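Local structure of putative major capsid protein (Cafeteriavirus-dependent mavirus, 6G44) at residues A354-D364 against K446-V457; E296-N305 against N317-M328. The protein probably forms the main building block of the mavirus capsid shell, as a double jelly-roll major capsid protein. All coordinates share one frame; numbering follows the deposited sequence. Where two conformers were deposited one is given.

Overall arrangement
Interactions 1 and 2 meet in one four-stranded antiparallel sheet of this double jelly-roll capsid protein. Interaction 1 (354-364 with 446-457) pairs two strands within that sheet, so a ladder of backbone hydrogen bonds carries it; one face is apolar and buried, the other polar and partly exposed. Interaction 2 (296-305 with 317-328) instead lays the edge strand of the same sheet against strand 286-305 of another sheet, and works through side chains and bridging waters, with one direct hydrogen bond. It too is partly buried, with Cys-303, Leu-321 and Met-326 buried and His-324 exposed. Strands 319-328 and 448-457 are neighbours, joined by probable backbone hydrogen bonds from Met-326 to Met-450 and from Phe-456 to His-319.

Interaction 1. Residues A354-D364 against K446-V457; sequences AGIIGLEIKVD and KSINMQVQATFV
Asp-364 and Asn-449 grip each other twice at one end of the pairing: Asp-364 N donates to Asn-449 O at 2.8 Å, and Asn-449 N returns a bond to the carboxylate atom Asp-364 OD1, also 2.8 Å. The carboxylate thus supplies the acceptor where the strand ends. Lys-362 NZ reaches forward to Asp-364 O, its chain bent only at the last torsion (chi4 -60°). Inward, Glu-360 with Gln-453 and Lys-362 with Gln-451 are hydrogen-bonded pairs, and water 1 donates to Glu-360 O and Gln-451 O. The side chains of Glu-360 and Gln-453 lie side by side, pointing the same way, with carboxylate and amide planes 44° apart.

Farther along, Ile-357 N and Gly-358 N both donate to Thr-455 O, at 2.8 and 3.2 Å, forming a classic beta bulge in the antiparallel ladder of a jelly-roll strand pair. Gly-358, with no side chain, lies close against Thr-455, while Ile-357 lays CG1 and CD1 on the Thr-455 methyl.

Ile-356, Leu-359, Ile-361 and Val-363 share the buried face with Met-450, Val-452, Ala-454 and Phe-456; the beta-branched Ile-356, Ile-361, Val-363 and Val-452 suit extended backbone. Leu-359 CD1 and Ile-361 CD1 converge on the two methyls of Val-452, Leu-359 CD1 lying 3.8 Å from Val-452 CG1. Val-363 CG2 meets Met-450 CE at 4.0 Å. Ile-426 and Phe-428 of strand 425-428 cover this face.

Interaction 2. Residues E296-N305 against N317-M328; sequences EGNISSMCLN and NKHILTTHSMAM. With SO4 (sulfate ion), chain B.
His-319 reaches across to Asn-305, donating from NE2 to Asn-305 OD1 at 2.8 Å in a nearly straight bond (165°). The acceptor lies close to the ring plane, and the amide and ring planes are 25° apart. Leu-304 O sits at the same ring's edge, 3.1 Å from His-319 CE1, while Cys-303 CB stands over the centre of one face and its SG over that face nearer the rim. Histidine suits this place because its edge is polar and its face accepts a small thiol side chain.

Next along, Leu-321 CD2 packs on Ser-301, 3.4 Å from its OG, which water 4 links to Ile-320 O. Ile-299 CG1 lies anti to the backbone N (chi1 -165°), a turn that carries CD1 over the His-324 face and to 3.4 Å from Thr-322 O. Met-326 SD lies 3.6 Å from Gly-297 N, over a residue that has no side chain.

Thr-458 O and Glu-460 O hold Asn-305 ND2, and water 5 joins Asn-305 OD1 to Asn-317 O. The Asn-317 amide slides past that of Asn-305, nearly parallel to it, and its OD1 accepts from Thr-306 N and Lys-307 N. A sulfate, probably from the crystallisation liquor, takes bonds from Asn-317 ND2, Lys-318 N and Lys-307 NZ. Glu-296 OE2 is held by Ser-474 and Arg-476.

The contact packs the edge strand of one jelly-roll sheet on a strand of another, with no backbone ladder: strand 286-305 hydrogen-bonds to strand 464-482, with a classic bulge at Glu-296 and Gly-297 facing Val-472, and strand 319-328 to strand 448-457.

Interaction 1. Residues A354-D364 against K446-V457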
loop_
_atom_site.group_PDB
_atom_site.type_symbol
_atom_site.label_atom_id
_atom_site.label_comp_id
_atom_site.label_asym_id
_atom_site.label_seq_id
_atom_site.Cartn_x
_atom_site.Cartn_y
_atom_site.Cartn_z
ATOM N N ALA C 354 17.617 -22.071 5.207
ATOM C CA ALA C 354 18.947 -21.540 5.446
ATOM C C ALA C 354 19.098 -20.144 4.824
ATOM O O ALA C 354 18.360 -19.791 3.886
ATOM C CB ALA C 354 20.016 -22.486 4.888
ATOM N N GLY C 355 20.078 -19.384 5.325
ATOM C CA GLY C 355 20.435 -18.088 4.716
ATOM C C GLY C 355 21.470 -18.345 3.639
ATOM O O GLY C 355 22.597 -18.751 3.962
ATOM N N ILE C 356 21.127 -18.123 2.375
ATOM C CA ILE C 356 22.066 -18.372 1.288
ATOM C C ILE C 356 22.951 -17.128 1.129
ATOM O O ILE C 356 22.455 -16.029 0.901
ATOM C CB ILE C 356 21.357 -18.721 -0.031
ATOM C CG1 ILE C 356 20.517 -19.992 0.155
ATOM C CG2 ILE C 356 22.377 -18.869 -1.171
ATOM C CD1 ILE C 356 19.655 -20.349 -1.019
ATOM N N ILE C 357 24.263 -17.338 1.204
ATOM C CA ILE C 357 25.255 -16.257 1.120
ATOM C C ILE C 357 26.072 -16.316 -0.167
ATOM O O ILE C 357 26.777 -15.355 -0.481
ATOM C CB ILE C 357 26.204 -16.243 2.356
ATOM C CG1 ILE C 357 27.053 -17.510 2.423
ATOM C CG2 ILE C 357 25.403 -16.049 3.649
ATOM C CD1 ILE C 357 28.195 -17.410 3.420
ATOM N N GLY C 358 25.960 -17.416 -0.920
ATOM C CA GLY C 358 26.650 -17.551 -2.189
ATOM C C GLY C 358 25.951 -18.533 -3.092
ATOM O O GLY C 358 25.307 -19.465 -2.620
ATOM N N LEU C 359 26.037 -18.265 -4.390
ATOM C CA LEU C 359 25.440 -19.095 -5.405
ATOM C C LEU C 359 26.381 -19.185 -6.584
ATOM O O LEU C 359 26.910 -18.166 -7.006
ATOM C CB LEU C 359 24.095 -18.475 -5.820
ATOM C CG LEU C 359 23.122 -19.331 -6.589
ATOM C CD1 LEU C 359 22.685 -20.556 -5.795
ATOM C CD2 LEU C 359 21.917 -18.480 -6.967
ATOM N N GLU C 360 26.613 -20.395 -7.091
ATOM C CA GLU C 360 27.353 -20.577 -8.342
ATOM C C GLU C 360 26.581 -21.544 -9.230
ATOM O O GLU C 360 26.188 -22.615 -8.785
ATOM C CB GLU C 360 28.776 -21.087 -8.075
ATOM C CG GLU C 360 29.598 -20.103 -7.245
ATOM C CD GLU C 360 31.077 -20.450 -7.124
ATOM O OE1 GLU C 360 31.739 -19.839 -6.236
ATOM O OE2 GLU C 360 31.581 -21.291 -7.898
ATOM N N ILE C 361 26.381 -21.133 -10.484
ATOM C CA ILE C 361 25.586 -21.861 -11.459
ATOM C C ILE C 361 26.500 -22.314 -12.623
ATOM O O ILE C 361 27.295 -21.541 -13.111
ATOM C CB ILE C 361 24.461 -21.002 -12.067
ATOM C CG1 ILE C 361 23.653 -20.230 -11.009
ATOM C CG2 ILE C 361 23.546 -21.884 -12.928
ATOM C CD1 ILE C 361 22.897 -21.093 -10.049
ATOM N N LYS C 362 26.362 -23.578 -13.023
ATOM C CA LYS C 362 26.981 -24.099 -14.259
ATOM C C LYS C 362 25.851 -24.401 -15.226
ATOM O O LYS C 362 24.889 -25.049 -14.837
ATOM C CB LYS C 362 27.759 -25.367 -13.953
ATOM C CG LYS C 362 28.182 -26.176 -15.174
ATOM C CD LYS C 362 29.046 -27.355 -14.730
ATOM C CE LYS C 362 29.553 -28.174 -15.909
ATOM N NZ LYS C 362 28.439 -28.739 -16.732
ATOM N N VAL C 363 25.951 -23.922 -16.467
ATOM C CA VAL C 363 25.024 -24.337 -17.530
ATOM C C VAL C 363 25.895 -24.804 -18.683
ATOM O O VAL C 363 26.646 -24.004 -19.231
ATOM C CB VAL C 363 24.073 -23.226 -18.002
ATOM C CG1 VAL C 363 23.194 -23.708 -19.163
ATOM C CG2 VAL C 363 23.197 -22.732 -16.851
ATOM N N ASP C 364 25.774 -26.081 -19.045
ATOM C CA ASP C 364 26.609 -26.684 -20.104
ATOM C C ASP C 364 28.092 -26.434 -19.750
ATOM O O ASP C 364 28.477 -26.722 -18.618
ATOM C CB ASP C 364 26.152 -26.169 -21.484
ATOM C CG ASP C 364 24.699 -26.512 -21.791
ATOM O OD1 ASP C 364 24.159 -27.449 -21.175
ATOM O OD2 ASP C 364 24.107 -25.857 -22.685
ATOM N N LYS C 446 15.997 -26.548 -26.524
ATOM C CA LYS C 446 17.406 -26.872 -26.542
ATOM C C LYS C 446 17.690 -27.588 -25.233
ATOM O O LYS C 446 17.314 -27.084 -24.159
ATOM C CB LYS C 446 18.243 -25.603 -26.619
ATOM C CG LYS C 446 19.738 -25.870 -26.551
ATOM C CD LYS C 446 20.589 -24.616 -26.532
ATOM C CE LYS C 446 22.005 -24.961 -26.116
ATOM N NZ LYS C 446 22.647 -25.938 -27.061
ATOM N N SER C 447 18.356 -28.742 -25.304
ATOM C CA SER C 447 18.721 -29.490 -24.111
ATOM C C SER C 447 19.880 -28.783 -23.400
ATOM O O SER C 447 20.820 -28.302 -24.051
ATOM C CB SER C 447 19.119 -30.934 -24.464
ATOM O OG SER C 447 18.034 -31.626 -25.066
ATOM N N ILE C 448 19.799 -28.702 -22.081
ATOM C CA ILE C 448 20.854 -28.118 -21.255
ATOM C C ILE C 448 21.128 -28.987 -20.044
ATOM O O ILE C 448 20.292 -29.794 -19.625
ATOM C CB ILE C 448 20.519 -26.672 -20.787
ATOM C CG1 ILE C 448 19.208 -26.631 -19.972
ATOM C CG2 ILE C 448 20.487 -25.749 -21.993
ATOM C CD1 ILE C 448 18.959 -25.286 -19.301
ATOM N N ASN C 449 22.321 -28.817 -19.484
ATOM C CA ASN C 449 22.664 -29.417 -18.199
ATOM C C ASN C 449 23.024 -28.305 -17.228
ATOM O O ASN C 449 23.757 -27.403 -17.593
ATOM C CB ASN C 449 23.837 -30.381 -18.343
ATOM C CG ASN C 449 23.538 -31.522 -19.304
ATOM O OD1 ASN C 449 22.542 -32.222 -19.160
ATOM N ND2 ASN C 449 24.400 -31.703 -20.288
ATOM N N MET C 450 22.445 -28.344 -16.028
ATOM C CA MET C 450 22.694 -27.337 -14.993
ATOM C C MET C 450 23.173 -27.994 -13.700
ATOM O O MET C 450 22.691 -29.040 -13.306
ATOM C CB MET C 450 21.412 -26.535 -14.731
ATOM C CG MET C 450 21.566 -25.437 -13.673
ATOM S SD MET C 450 20.027 -24.558 -13.256
ATOM C CE MET C 450 20.024 -23.404 -14.582
ATOM N N GLN C 451 24.072 -27.299 -12.998
ATOM C CA GLN C 451 24.465 -27.660 -11.664
ATOM C C GLN C 451 24.429 -26.376 -10.827
ATOM O O GLN C 451 24.817 -25.312 -11.306
ATOM C CB GLN C 451 25.883 -28.247 -11.691
ATOM C CG GLN C 451 26.374 -28.839 -10.385
ATOM C CD GLN C 451 27.568 -29.765 -10.598
ATOM O OE1 GLN C 451 28.536 -29.389 -11.252
ATOM N NE2 GLN C 451 27.492 -30.975 -10.064
ATOM N N VAL C 452 23.934 -26.502 -9.601
ATOM C CA VAL C 452 23.812 -25.367 -8.667
ATOM C C VAL C 452 24.580 -25.663 -7.390
ATOM O O VAL C 452 24.337 -26.676 -6.756
ATOM C CB VAL C 452 22.323 -25.106 -8.347
ATOM C CG1 VAL C 452 22.159 -24.044 -7.264
ATOM C CG2 VAL C 452 21.596 -24.687 -9.627
ATOM N N GLN C 453 25.478 -24.749 -7.016
ATOM C CA GLN C 453 26.184 -24.780 -5.731
ATOM C C GLN C 453 25.619 -23.638 -4.874
ATOM O O GLN C 453 25.568 -22.512 -5.360
ATOM C CB GLN C 453 27.675 -24.558 -5.961
ATOM C CG GLN C 453 28.499 -24.441 -4.686
ATOM C CD GLN C 453 29.875 -23.875 -4.920
ATOM O OE1 GLN C 453 30.108 -22.686 -4.725
ATOM N NE2 GLN C 453 30.788 -24.721 -5.403
ATOM N N ALA C 454 25.197 -23.936 -3.656
ATOM C CA ALA C 454 24.735 -22.918 -2.709
ATOM C C ALA C 454 25.614 -22.967 -1.475
ATOM O O ALA C 454 25.842 -24.054 -0.943
ATOM C CB ALA C 454 23.294 -23.168 -2.298
ATOM N N THR C 455 26.071 -21.804 -1.024
ATOM C CA THR C 455 26.767 -21.645 0.243
ATOM C C THR C 455 25.790 -20.966 1.202
ATOM O O THR C 455 25.157 -19.952 0.833
ATOM C CB THR C 455 28.054 -20.814 0.054
ATOM O OG1 THR C 455 28.862 -21.393 -0.993
ATOM C CG2 THR C 455 28.855 -20.761 1.331
ATOM N N PHE C 456 25.670 -21.484 2.411
ATOM C CA PHE C 456 24.602 -21.051 3.303
ATOM C C PHE C 456 24.945 -21.212 4.755
ATOM O O PHE C 456 25.817 -22.007 5.134
ATOM C CB PHE C 456 23.298 -21.796 2.980
ATOM C CG PHE C 456 23.413 -23.297 3.094
ATOM C CD1 PHE C 456 23.846 -24.049 2.003
ATOM C CD2 PHE C 456 23.108 -23.945 4.277
ATOM C CE1 PHE C 456 23.946 -25.441 2.113
ATOM C CE2 PHE C 456 23.195 -25.329 4.387
ATOM C CZ PHE C 456 23.641 -26.058 3.301
ATOM N N VAL C 457 24.226 -20.456 5.569
ATOM C CA VAL C 457 24.350 -20.520 7.026
ATOM C C VAL C 457 23.050 -21.038 7.654
ATOM O O VAL C 457 21.939 -20.800 7.145
ATOM C CB VAL C 457 24.729 -19.152 7.638
ATOM C CG1 VAL C 457 26.104 -18.705 7.173
ATOM C CG2 VAL C 457 23.689 -18.071 7.326
HETATM O O HOH W 1 27.816 -24.847 -10.096
#

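Interaction 2. Residues E296-N305 against N317-M328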
loop_
_atom_site.group_PDB
_atom_site.type_symbol
_atom_site.label_atom_id
_atom_site.label_comp_id
_atom_site.label_asym_id
_atom_site.label_seq_id
_atom_site.Cartn_x
_atom_site.Cartn_y
_atom_site.Cartn_z
ATOM N N GLU C 296 13.609 -29.931 -9.944
ATOM C CA GLU C 296 14.595 -30.397 -10.928
ATOM C C GLU C 296 15.723 -31.186 -10.300
ATOM O O GLU C 296 16.283 -32.095 -10.938
ATOM C CB GLU C 296 15.195 -29.243 -11.700
ATOM C CG GLU C 296 14.230 -28.564 -12.625
ATOM C CD GLU C 296 13.774 -29.423 -13.791
ATOM O OE1 GLU C 296 14.475 -30.401 -14.188
ATOM O OE2 GLU C 296 12.694 -29.094 -14.313
ATOM N N GLY C 297 16.084 -30.840 -9.076
ATOM C CA GLY C 297 17.149 -31.543 -8.384
ATOM C C GLY C 297 17.168 -31.217 -6.926
ATOM O O GLY C 297 16.725 -30.141 -6.487
ATOM N N ASN C 298 17.662 -32.165 -6.145
ATOM C CA ASN C 298 17.843 -31.935 -4.733
ATOM C C ASN C 298 19.052 -32.707 -4.237
ATOM O O ASN C 298 19.481 -33.680 -4.863
ATOM C CB ASN C 298 16.586 -32.289 -3.941
ATOM C CG ASN C 298 16.279 -33.758 -3.958
ATOM O OD1 ASN C 298 16.673 -34.485 -3.050
ATOM N ND2 ASN C 298 15.605 -34.209 -5.001
ATOM N N ILE C 299 19.626 -32.226 -3.144
ATOM C CA ILE C 299 20.718 -32.918 -2.460
ATOM C C ILE C 299 20.740 -32.446 -1.028
ATOM O O ILE C 299 20.375 -31.287 -0.754
ATOM C CB ILE C 299 22.066 -32.697 -3.168
ATOM C CG1 ILE C 299 23.105 -33.716 -2.654
ATOM C CG2 ILE C 299 22.552 -31.259 -3.039
ATOM C CD1 ILE C 299 24.308 -33.824 -3.539
ATOM N N SER C 300 21.133 -33.319 -0.105
ATOM C CA SER C 300 21.139 -32.970 1.310
ATOM C C SER C 300 22.463 -33.301 1.978
ATOM O O SER C 300 23.276 -34.044 1.432
ATOM C CB SER C 300 19.990 -33.675 2.029
ATOM O OG SER C 300 20.199 -35.077 2.060
ATOM N N SER C 301 22.671 -32.717 3.151
ATOM C CA SER C 301 23.788 -33.073 4.022
ATOM C C SER C 301 23.409 -32.805 5.470
ATOM O O SER C 301 22.450 -32.068 5.778
ATOM C CB SER C 301 25.054 -32.311 3.658
ATOM O OG SER C 301 24.946 -30.928 4.001
ATOM N N MET C 302 24.169 -33.431 6.364
ATOM C CA MET C 302 24.116 -33.114 7.771
ATOM C C MET C 302 25.028 -31.920 7.955
ATOM O O MET C 302 26.229 -32.017 7.734
ATOM C CB MET C 302 24.612 -34.308 8.625
ATOM C CG MET C 302 24.600 -34.056 10.136
ATOM S SD MET C 302 22.941 -33.739 10.757
ATOM C CE MET C 302 23.209 -33.631 12.520
ATOM N N CYS C 303 24.442 -30.794 8.373
ATOM C CA CYS C 303 25.168 -29.549 8.568
ATOM C C CYS C 303 25.453 -29.327 10.047
ATOM O O CYS C 303 24.523 -29.184 10.836
ATOM C CB CYS C 303 24.333 -28.383 8.006
ATOM S SG CYS C 303 24.227 -28.407 6.207
ATOM N N LEU C 304 26.744 -29.316 10.412
ATOM C CA LEU C 304 27.180 -29.184 11.811
ATOM C C LEU C 304 27.743 -27.807 12.005
ATOM O O LEU C 304 28.628 -27.398 11.253
ATOM C CB LEU C 304 28.298 -30.205 12.134
ATOM C CG LEU C 304 28.001 -31.693 11.947
ATOM C CD1 LEU C 304 29.223 -32.506 12.375
ATOM C CD2 LEU C 304 26.772 -32.121 12.720
ATOM N N ASN C 305 27.240 -27.095 13.007
ATOM C CA ASN C 305 27.835 -25.818 13.402
ATOM C C ASN C 305 28.807 -25.999 14.559
ATOM O O ASN C 305 28.527 -26.738 15.502
ATOM C CB ASN C 305 26.741 -24.815 13.750
ATOM C CG ASN C 305 26.023 -24.302 12.506
ATOM O OD1 ASN C 305 26.516 -24.427 11.385
ATOM N ND2 ASN C 305 24.858 -23.710 12.712
ATOM N N ASN C 317 29.454 -20.827 10.353
ATOM C CA ASN C 317 29.938 -21.888 9.465
ATOM C C ASN C 317 29.290 -21.764 8.090
ATOM O O ASN C 317 28.082 -21.594 8.010
ATOM C CB ASN C 317 29.641 -23.259 10.031
ATOM C CG ASN C 317 30.359 -23.520 11.336
ATOM O OD1 ASN C 317 29.833 -23.283 12.422
ATOM N ND2 ASN C 317 31.597 -24.004 11.226
ATOM N N LYS C 318 30.099 -21.818 7.037
ATOM C CA LYS C 318 29.632 -21.678 5.663
ATOM C C LYS C 318 29.498 -23.065 5.088
ATOM O O LYS C 318 30.509 -23.674 4.714
ATOM C CB LYS C 318 30.600 -20.837 4.828
ATOM C CG LYS C 318 30.852 -19.441 5.386
ATOM C CD LYS C 318 31.728 -18.607 4.457
ATOM C CE LYS C 318 32.692 -17.689 5.180
ATOM N NZ LYS C 318 32.053 -16.636 6.022
ATOM N N HIS C 319 28.272 -23.574 5.056
ATOM C CA HIS C 319 27.946 -24.891 4.510
ATOM C C HIS C 319 27.765 -24.802 3.010
ATOM O O HIS C 319 27.273 -23.802 2.499
ATOM C CB HIS C 319 26.669 -25.407 5.139
ATOM C CG HIS C 319 26.770 -25.557 6.616
ATOM N ND1 HIS C 319 27.568 -26.524 7.191
ATOM C CD2 HIS C 319 26.233 -24.842 7.630
ATOM C CE1 HIS C 319 27.487 -26.412 8.506
ATOM N NE2 HIS C 319 26.692 -25.396 8.801
ATOM N N ILE C 320 28.206 -25.828 2.292
ATOM C CA ILE C 320 28.079 -25.870 0.836
ATOM C C ILE C 320 27.346 -27.119 0.409
ATOM O O ILE C 320 27.628 -28.238 0.887
ATOM C CB ILE C 320 29.466 -25.803 0.143
ATOM C CG1 ILE C 320 30.239 -24.556 0.602
ATOM C CG2 ILE C 320 29.315 -25.848 -1.376
ATOM C CD1 ILE C 320 31.701 -24.486 0.192
ATOM N N LEU C 321 26.425 -26.953 -0.526
ATOM C CA LEU C 321 25.768 -28.087 -1.169
ATOM C C LEU C 321 25.788 -27.820 -2.659
ATOM O O LEU C 321 25.596 -26.681 -3.105
ATOM C CB LEU C 321 24.333 -28.265 -0.674
ATOM C CG LEU C 321 24.097 -28.893 0.697
ATOM C CD1 LEU C 321 22.643 -28.787 1.141
ATOM C CD2 LEU C 321 24.523 -30.362 0.650
ATOM N N THR C 322 26.016 -28.882 -3.437
ATOM C CA THR C 322 26.020 -28.801 -4.881
ATOM C C THR C 322 25.158 -29.915 -5.463
ATOM O O THR C 322 25.389 -31.096 -5.172
ATOM C CB THR C 322 27.453 -28.935 -5.452
ATOM O OG1 THR C 322 28.323 -27.966 -4.838
ATOM C CG2 THR C 322 27.467 -28.724 -6.943
ATOM N N THR C 323 24.192 -29.558 -6.313
ATOM C CA THR C 323 23.354 -30.569 -6.945
ATOM C C THR C 323 24.204 -31.456 -7.841
ATOM O O THR C 323 25.266 -31.065 -8.302
ATOM C CB THR C 323 22.239 -29.973 -7.839
ATOM O OG1 THR C 323 22.810 -29.291 -8.956
ATOM C CG2 THR C 323 21.324 -29.033 -7.041
ATOM N N HIS C 324 23.697 -32.651 -8.106
ATOM C CA HIS C 324 24.187 -33.425 -9.229
ATOM C C HIS C 324 23.809 -32.663 -10.501
ATOM O O HIS C 324 23.001 -31.705 -10.459
ATOM C CB HIS C 324 23.565 -34.815 -9.213
ATOM C CG HIS C 324 23.908 -35.607 -7.988
ATOM N ND1 HIS C 324 25.210 -35.839 -7.598
ATOM C CD2 HIS C 324 23.124 -36.190 -7.050
ATOM C CE1 HIS C 324 25.213 -36.548 -6.480
ATOM N NE2 HIS C 324 23.960 -36.774 -6.128
ATOM N N SER C 325 24.381 -33.033 -11.641
ATOM C CA SER C 325 24.014 -32.405 -12.905
ATOM C C SER C 325 22.552 -32.687 -13.187
ATOM O O SER C 325 22.091 -33.815 -13.022
ATOM C CB SER C 325 24.922 -32.888 -14.059
ATOM O OG SER C 325 24.622 -32.216 -15.266
ATOM N N MET C 326 21.810 -31.642 -13.538
ATOM C CA MET C 326 20.393 -31.729 -13.852
ATOM C C MET C 326 20.214 -31.581 -15.356
ATOM O O MET C 326 20.523 -30.519 -15.933
ATOM C CB MET C 326 19.618 -30.622 -13.115
ATOM C CG MET C 326 19.709 -30.754 -11.605
ATOM S SD MET C 326 18.973 -29.350 -10.727
ATOM C CE MET C 326 20.183 -28.055 -10.969
ATOM N N ALA C 327 19.710 -32.651 -15.985
ATOM C CA ALA C 327 19.507 -32.720 -17.424
ATOM C C ALA C 327 18.116 -32.209 -17.745
ATOM O O ALA C 327 17.142 -32.713 -17.201
ATOM C CB ALA C 327 19.652 -34.176 -17.891
ATOM N N MET C 328 18.026 -31.197 -18.605
ATOM C CA MET C 328 16.745 -30.646 -19.030
ATOM C C MET C 328 16.640 -30.715 -20.542
ATOM O O MET C 328 17.596 -30.415 -21.228
ATOM C CB MET C 328 16.613 -29.204 -18.546
ATOM C CG MET C 328 16.406 -29.161 -17.039
ATOM S SD MET C 328 16.483 -27.499 -16.328
ATOM C CE MET C 328 18.215 -27.340 -16.047
HETATM S S SO4 B . 33.608 -22.920 8.188
HETATM O O1 SO4 B . 34.235 -22.419 9.429
HETATM O O2 SO4 B . 34.597 -23.555 7.290
HETATM O O3 SO4 B . 32.647 -23.974 8.580
HETATM O O4 SO4 B . 32.988 -21.770 7.457
HETATM O O HOH W 2 16.489 -32.139 -14.252
HETATM O O HOH W 3 21.050 -33.247 -7.290
HETATM O O HOH W 4 26.940 -29.355 3.180
HETATM O O HOH W 5 25.930 -22.084 9.640
#